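Local coordinates for protein sulfate transporter 4.1, chloroplastic (PDB 7LHV) that carries sulfate across a plant membrane together with protons, as a member of the SLC26/SulP transporter family, at residues S214-F228 with L434-D447. Sequence-based numbering, arbitrary orientation.
Sequences SASAIVIGLSQIKYF and LAAIVISAVSGLVD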
# COMPACT_ATOMS: atom_id res chain seq x y z
N SER A 214 -19.73 -6.47 10.07
CA SER A 214 -21.18 -6.53 9.94
C SER A 214 -21.61 -7.56 8.90
O SER A 214 -22.54 -8.35 9.12
CB SER A 214 -21.74 -5.16 9.58
OG SER A 214 -21.30 -4.18 10.52
N ALA A 215 -20.94 -7.57 7.74
CA ALA A 215 -21.25 -8.56 6.72
C ALA A 215 -20.97 -9.97 7.22
O ALA A 215 -21.75 -10.90 6.95
CB ALA A 215 -20.47 -8.27 5.45
N SER A 216 -19.87 -10.15 7.95
CA SER A 216 -19.56 -11.46 8.51
C SER A 216 -20.63 -11.89 9.51
O SER A 216 -20.98 -13.07 9.58
CB SER A 216 -18.19 -11.44 9.17
OG SER A 216 -17.16 -11.33 8.20
N ALA A 217 -21.14 -10.95 10.31
CA ALA A 217 -22.19 -11.29 11.27
C ALA A 217 -23.46 -11.73 10.56
O ALA A 217 -24.10 -12.71 10.97
CB ALA A 217 -22.47 -10.09 12.17
N ILE A 218 -23.84 -11.04 9.49
CA ILE A 218 -25.02 -11.45 8.73
C ILE A 218 -24.81 -12.83 8.11
O ILE A 218 -25.71 -13.67 8.13
CB ILE A 218 -25.38 -10.39 7.67
CG1 ILE A 218 -25.88 -9.12 8.34
CG2 ILE A 218 -26.44 -10.93 6.72
CD1 ILE A 218 -26.09 -7.97 7.38
N VAL A 219 -23.62 -13.07 7.57
CA VAL A 219 -23.32 -14.38 6.99
C VAL A 219 -23.38 -15.47 8.05
O VAL A 219 -23.90 -16.56 7.80
CB VAL A 219 -21.95 -14.34 6.28
CG1 VAL A 219 -21.46 -15.75 6.00
CG2 VAL A 219 -22.04 -13.55 4.99
N ILE A 220 -22.85 -15.20 9.24
CA ILE A 220 -22.87 -16.18 10.32
C ILE A 220 -24.30 -16.50 10.72
O ILE A 220 -24.67 -17.67 10.90
CB ILE A 220 -22.05 -15.66 11.52
CG1 ILE A 220 -20.56 -15.70 11.21
CG2 ILE A 220 -22.35 -16.48 12.75
CD1 ILE A 220 -19.73 -14.86 12.14
N GLY A 221 -25.14 -15.48 10.87
CA GLY A 221 -26.54 -15.72 11.21
C GLY A 221 -27.27 -16.53 10.15
O GLY A 221 -28.02 -17.46 10.47
N LEU A 222 -27.06 -16.18 8.88
CA LEU A 222 -27.72 -16.92 7.81
C LEU A 222 -27.18 -18.33 7.65
O LEU A 222 -27.88 -19.20 7.13
CB LEU A 222 -27.60 -16.16 6.49
CG LEU A 222 -28.59 -15.01 6.31
CD1 LEU A 222 -28.46 -14.42 4.92
CD2 LEU A 222 -30.01 -15.49 6.55
N SER A 223 -25.94 -18.58 8.09
CA SER A 223 -25.43 -19.95 8.09
C SER A 223 -26.02 -20.75 9.24
O SER A 223 -26.29 -21.94 9.10
CB SER A 223 -23.91 -19.94 8.17
OG SER A 223 -23.33 -19.43 6.98
N GLN A 224 -26.22 -20.11 10.39
CA GLN A 224 -26.73 -20.80 11.57
C GLN A 224 -28.24 -20.99 11.55
O GLN A 224 -28.75 -21.78 12.34
CB GLN A 224 -26.32 -20.06 12.84
CG GLN A 224 -24.82 -20.08 13.09
CD GLN A 224 -24.31 -21.44 13.46
OE1 GLN A 224 -24.48 -21.90 14.60
NE2 GLN A 224 -23.68 -22.12 12.51
N ILE A 225 -28.96 -20.28 10.68
CA ILE A 225 -30.41 -20.48 10.60
C ILE A 225 -30.76 -21.89 10.13
O ILE A 225 -31.90 -22.33 10.29
CB ILE A 225 -31.05 -19.42 9.68
CG1 ILE A 225 -32.57 -19.41 9.84
CG2 ILE A 225 -30.72 -19.70 8.24
CD1 ILE A 225 -33.05 -18.97 11.20
N LYS A 226 -29.79 -22.62 9.56
CA LYS A 226 -30.08 -23.96 9.07
C LYS A 226 -30.46 -24.91 10.19
O LYS A 226 -31.23 -25.86 9.97
CB LYS A 226 -28.88 -24.50 8.28
CG LYS A 226 -27.72 -24.96 9.14
CD LYS A 226 -26.51 -25.29 8.28
CE LYS A 226 -25.31 -25.65 9.13
NZ LYS A 226 -24.08 -25.80 8.31
N TYR A 227 -29.92 -24.70 11.40
CA TYR A 227 -30.32 -25.53 12.53
C TYR A 227 -31.75 -25.22 12.95
O TYR A 227 -32.48 -26.12 13.38
CB TYR A 227 -29.36 -25.32 13.69
CG TYR A 227 -27.94 -25.72 13.38
CD1 TYR A 227 -27.55 -27.05 13.41
CD2 TYR A 227 -26.99 -24.76 13.04
CE1 TYR A 227 -26.25 -27.42 13.12
CE2 TYR A 227 -25.69 -25.13 12.75
CZ TYR A 227 -25.33 -26.45 12.79
OH TYR A 227 -24.03 -26.82 12.50
N PHE A 228 -32.16 -23.95 12.86
CA PHE A 228 -33.55 -23.61 13.12
C PHE A 228 -34.47 -24.26 12.09
O PHE A 228 -35.53 -24.79 12.44
CB PHE A 228 -33.73 -22.09 13.09
CG PHE A 228 -33.24 -21.38 14.32
CD1 PHE A 228 -32.31 -21.97 15.16
CD2 PHE A 228 -33.70 -20.12 14.63
CE1 PHE A 228 -31.86 -21.31 16.28
CE2 PHE A 228 -33.26 -19.46 15.75
CZ PHE A 228 -32.34 -20.06 16.57
N LEU A 434 -27.48 -24.20 20.47
CA LEU A 434 -26.18 -23.63 20.13
C LEU A 434 -26.30 -22.66 18.96
O LEU A 434 -25.63 -21.62 18.93
CB LEU A 434 -25.19 -24.75 19.81
CG LEU A 434 -24.98 -25.81 20.89
CD1 LEU A 434 -23.88 -26.76 20.48
CD2 LEU A 434 -24.67 -25.17 22.22
N ALA A 435 -27.15 -22.99 17.98
CA ALA A 435 -27.38 -22.06 16.88
C ALA A 435 -27.98 -20.75 17.38
O ALA A 435 -27.59 -19.67 16.92
CB ALA A 435 -28.30 -22.70 15.84
N ALA A 436 -28.93 -20.83 18.31
CA ALA A 436 -29.52 -19.62 18.88
C ALA A 436 -28.48 -18.82 19.64
O ALA A 436 -28.49 -17.58 19.61
CB ALA A 436 -30.69 -19.98 19.78
N ILE A 437 -27.58 -19.50 20.35
CA ILE A 437 -26.52 -18.79 21.07
C ILE A 437 -25.61 -18.05 20.10
O ILE A 437 -25.25 -16.89 20.33
CB ILE A 437 -25.73 -19.77 21.95
CG1 ILE A 437 -26.57 -20.20 23.15
CG2 ILE A 437 -24.45 -19.12 22.43
CD1 ILE A 437 -25.96 -21.33 23.93
N VAL A 438 -25.24 -18.69 18.99
CA VAL A 438 -24.40 -18.03 18.00
C VAL A 438 -25.12 -16.83 17.38
O VAL A 438 -24.53 -15.77 17.18
CB VAL A 438 -23.94 -19.02 16.91
CG1 VAL A 438 -23.14 -18.30 15.85
CG2 VAL A 438 -23.11 -20.12 17.52
N ILE A 439 -26.41 -17.00 17.07
CA ILE A 439 -27.18 -15.91 16.48
C ILE A 439 -27.26 -14.73 17.44
O ILE A 439 -27.10 -13.57 17.04
CB ILE A 439 -28.57 -16.40 16.06
CG1 ILE A 439 -28.47 -17.33 14.86
CG2 ILE A 439 -29.48 -15.23 15.74
CD1 ILE A 439 -29.77 -18.01 14.51
N SER A 440 -27.51 -15.01 18.72
CA SER A 440 -27.55 -13.94 19.72
C SER A 440 -26.20 -13.27 19.86
O SER A 440 -26.12 -12.04 20.03
CB SER A 440 -28.02 -14.50 21.06
OG SER A 440 -27.93 -13.53 22.08
N ALA A 441 -25.12 -14.04 19.81
CA ALA A 441 -23.78 -13.47 19.94
C ALA A 441 -23.46 -12.55 18.78
O ALA A 441 -22.85 -11.49 18.97
CB ALA A 441 -22.74 -14.58 20.05
N VAL A 442 -23.85 -12.93 17.56
CA VAL A 442 -23.52 -12.12 16.38
C VAL A 442 -24.55 -11.05 16.06
O VAL A 442 -24.31 -10.22 15.18
CB VAL A 442 -23.32 -13.00 15.14
CG1 VAL A 442 -22.26 -14.05 15.41
CG2 VAL A 442 -24.63 -13.64 14.72
N SER A 443 -25.70 -11.05 16.74
CA SER A 443 -26.66 -9.97 16.52
C SER A 443 -26.10 -8.62 16.94
O SER A 443 -26.44 -7.60 16.34
CB SER A 443 -27.96 -10.26 17.27
OG SER A 443 -27.83 -9.93 18.65
N GLY A 444 -25.24 -8.60 17.96
CA GLY A 444 -24.60 -7.37 18.37
C GLY A 444 -23.44 -6.93 17.50
O GLY A 444 -22.95 -5.81 17.67
N LEU A 445 -22.99 -7.78 16.58
CA LEU A 445 -21.91 -7.44 15.67
C LEU A 445 -22.38 -6.71 14.42
O LEU A 445 -21.54 -6.15 13.71
CB LEU A 445 -21.14 -8.70 15.26
CG LEU A 445 -20.48 -9.51 16.37
CD1 LEU A 445 -19.69 -10.66 15.78
CD2 LEU A 445 -19.59 -8.63 17.23
N VAL A 446 -23.68 -6.69 14.14
CA VAL A 446 -24.21 -5.94 13.01
C VAL A 446 -24.26 -4.48 13.44
O VAL A 446 -25.23 -4.03 14.05
CB VAL A 446 -25.58 -6.45 12.57
CG1 VAL A 446 -26.06 -5.70 11.34
CG2 VAL A 446 -25.53 -7.94 12.28
N ASP A 447 -23.21 -3.74 13.12
CA ASP A 447 -22.96 -2.45 13.74
C ASP A 447 -23.39 -1.32 12.80
O ASP A 447 -22.59 -0.61 12.20
CB ASP A 447 -21.49 -2.34 14.13
CG ASP A 447 -21.19 -1.12 14.96
OD1 ASP A 447 -21.57 -1.10 16.15
OD2 ASP A 447 -20.54 -0.20 14.44
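Ala217 of helix 206-229 presses its single methyl into a shallow hollow formed by the end of helix 431-443 and the turn after it: CB lies 3.5 Å from the carbonyl O of Val442, with Leu445 CB and Val446 CG2 as further walls. The two segments run nearly antiparallel (158°), their axes 8.6 Å apart at closest approach, consistent with Ala217 and Gly221 on one helix and Ala435 on the other. Ile220 sends CG2, anti to its backbone N, into the notch between Val442 CG1 (3.6 Å) and Val438 CG1. At Gly221, which has no side chain, Val442 CG2 nears the backbone N and Ile439 CG1 the O; Ile439 CG1 also meets Gln224 CB. The Gln224 and Val438 side chains cross at about a right angle, CG against Val438 CG1, and the bend at chi2 (-70°) helps bring OE1 to Val438 CG2. At the far end Ala435 CB is the bump, lodged between Gln224 O, Tyr227 CB (3.6 Å) and Phe228 CE1. The Phe228 ring lies against helix 431-443, with Ile439 CD1 over one face (CH-pi, 4.2 Å to the centroid) and Ala436 CB at the edge. At the opposite end, Asp447 N donates to Ser214 OG (3.3 Å, 160°), a hydroxyl also bonded to Ser210 O. Leu157 of helix 153-166 packs on Ile220. Two helices overlapping predicted transmembrane spans, probably in the gate domain of the SLC26 fold, are thus joined mainly by dispersion between close-fitting methyls, their one cross-contact hydrogen bond lying at the Ser214 end.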